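Side-chain contact in putative periplasmic protein ydgH (Salmonella enterica subsp. enterica serovar Typhimurium, PDB 4EVU), which is of unknown function but is a putative periplasmic protein, possibly a secreted effector, represented here by its C-terminal DUF1471 (YdgH/BhsA/McbA-like) domain: residues T33-Q38 / N62-S67. Sequence-based numbering, arbitrary orientation.
With SO4 (sulfate ion), chain E.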
# COMPACT_ATOMS: atom_id res chain seq x y z
N THR B 33 0.55 5.97 -1.69
CA THR B 33 0.39 7.29 -1.06
C THR B 33 -1.07 7.69 -1.07
O THR B 33 -1.60 8.13 -0.04
CB THR B 33 1.29 8.37 -1.77
OG1 THR B 33 2.66 8.00 -1.59
CG2 THR B 33 1.05 9.79 -1.21
N GLU B 34 -1.73 7.54 -2.21
CA GLU B 34 -3.13 7.95 -2.33
C GLU B 34 -4.07 7.08 -1.48
O GLU B 34 -4.97 7.60 -0.81
CB GLU B 34 -3.52 7.99 -3.84
CG GLU B 34 -2.71 9.08 -4.65
CD GLU B 34 -3.01 9.15 -6.17
OE1 GLU B 34 -3.96 8.45 -6.63
OE2 GLU B 34 -2.29 9.93 -6.89
N ILE B 35 -3.85 5.77 -1.44
CA ILE B 35 -4.67 4.92 -0.59
C ILE B 35 -4.41 5.16 0.92
O ILE B 35 -5.36 5.13 1.71
CB ILE B 35 -4.65 3.40 -0.97
CG1 ILE B 35 -5.83 2.67 -0.33
CG2 ILE B 35 -3.32 2.77 -0.68
CD1 ILE B 35 -7.21 3.23 -0.75
N SER B 36 -3.15 5.40 1.31
CA SER B 36 -2.84 5.73 2.67
C SER B 36 -3.55 7.00 3.11
O SER B 36 -4.03 7.07 4.25
CB SER B 36 -1.33 5.91 2.86
OG SER B 36 -0.63 4.70 2.63
N TYR B 37 -3.62 7.97 2.22
CA TYR B 37 -4.36 9.19 2.49
C TYR B 37 -5.85 8.91 2.76
O TYR B 37 -6.42 9.50 3.67
CB TYR B 37 -4.16 10.16 1.31
CG TYR B 37 -4.96 11.42 1.41
CD1 TYR B 37 -4.49 12.51 2.12
CD2 TYR B 37 -6.22 11.52 0.82
CE1 TYR B 37 -5.24 13.69 2.22
CE2 TYR B 37 -6.97 12.69 0.90
CZ TYR B 37 -6.49 13.77 1.63
OH TYR B 37 -7.22 14.94 1.71
N GLN B 38 -6.45 8.02 1.98
CA GLN B 38 -7.85 7.67 2.18
C GLN B 38 -8.05 6.98 3.51
O GLN B 38 -9.01 7.27 4.22
CB GLN B 38 -8.40 6.79 1.04
CG GLN B 38 -8.44 7.52 -0.32
CD GLN B 38 -9.36 8.72 -0.32
OE1 GLN B 38 -10.41 8.69 0.30
NE2 GLN B 38 -8.96 9.78 -1.00
N ASN B 62 -7.44 -1.96 -10.38
CA ASN B 62 -8.22 -0.73 -10.37
C ASN B 62 -8.61 -0.31 -8.93
O ASN B 62 -8.24 0.76 -8.44
CB ASN B 62 -9.52 -0.93 -11.17
CG ASN B 62 -9.26 -1.41 -12.60
OD1 ASN B 62 -8.90 -0.61 -13.48
ND2 ASN B 62 -9.47 -2.70 -12.83
N ASN B 63 -9.42 -1.15 -8.29
CA ASN B 63 -9.89 -0.88 -6.95
C ASN B 63 -9.08 -1.72 -5.97
O ASN B 63 -8.46 -2.74 -6.31
CB ASN B 63 -11.40 -1.16 -6.77
CG ASN B 63 -12.28 -0.16 -7.53
OD1 ASN B 63 -12.06 1.05 -7.49
ND2 ASN B 63 -13.30 -0.67 -8.22
N ILE B 64 -9.09 -1.25 -4.74
CA ILE B 64 -8.46 -1.95 -3.61
C ILE B 64 -9.48 -1.98 -2.47
O ILE B 64 -10.23 -1.03 -2.30
CB ILE B 64 -7.11 -1.25 -3.20
CG1 ILE B 64 -6.40 -2.06 -2.15
CG2 ILE B 64 -7.30 0.21 -2.79
CD1 ILE B 64 -4.97 -1.64 -1.84
N THR B 65 -9.57 -3.10 -1.77
CA THR B 65 -10.35 -3.24 -0.55
C THR B 65 -9.38 -3.32 0.59
O THR B 65 -8.40 -4.03 0.53
CB THR B 65 -11.25 -4.50 -0.64
OG1 THR B 65 -12.19 -4.32 -1.69
CG2 THR B 65 -12.00 -4.73 0.65
N ILE B 66 -9.61 -2.50 1.61
CA ILE B 66 -8.69 -2.35 2.71
C ILE B 66 -9.41 -2.35 4.00
O ILE B 66 -10.50 -1.76 4.10
CB ILE B 66 -8.04 -0.94 2.66
CG1 ILE B 66 -6.92 -0.91 1.66
CG2 ILE B 66 -7.48 -0.49 4.04
CD1 ILE B 66 -5.52 -0.86 2.34
N SER B 67 -8.75 -2.91 5.02
CA SER B 67 -9.18 -2.66 6.38
C SER B 67 -7.99 -2.28 7.24
O SER B 67 -6.87 -2.69 7.00
CB SER B 67 -9.86 -3.86 6.95
OG SER B 67 -9.00 -4.92 7.09
S SO4 E . -12.43 -4.37 -9.50
O1 SO4 E . -11.89 -5.40 -8.61
O2 SO4 E . -11.70 -3.12 -9.25
O3 SO4 E . -12.23 -4.77 -10.90
O4 SO4 E . -13.86 -4.15 -9.26
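With CG1 trans to the backbone nitrogen (chi1 -162°), Ile35 extends its longer branch from the helix towards the strand. In Ile64 the long branch is likewise anti to N (chi1 -174°), which puts CG2 between the backbone N and the carbonyl carbon, facing Ile35. The two side chains meet at a slant: Ile35 CD1 lies 3.6 Å from Ile64 CG2, and that same methyl is 3.8 Å from Ile35 CG1, so the short branch of Ile64 rests against the outer part of the Ile35 chain. Ile66, two residues along the strand and therefore on the same face, approaches more loosely, its CG1 4.2 Å from Ile35 CG1. One helical side chain thus spans two successive inward-pointing strand residues, and all three isoleucines are buried. The contact is wholly apolar and small, about 109 Å² in all. Phe25 and Tyr29 also pack on Ile35, while Met32 and Gln56 of the second subunit touch Ile35 and Ile64 respectively, so the second subunit also packs against this part of the core. At the start of the strand, the backbone N of Asn63 donates a bent hydrogen bond (3.2 Å, 138°) to O2 of a sulfate, probably from the crystallisation liquor. Helix 32-45 packed on strand 63-71, an inner strand of the mixed sheet, gives the helix-on-sheet core of this small alpha+beta DUF1471 domain.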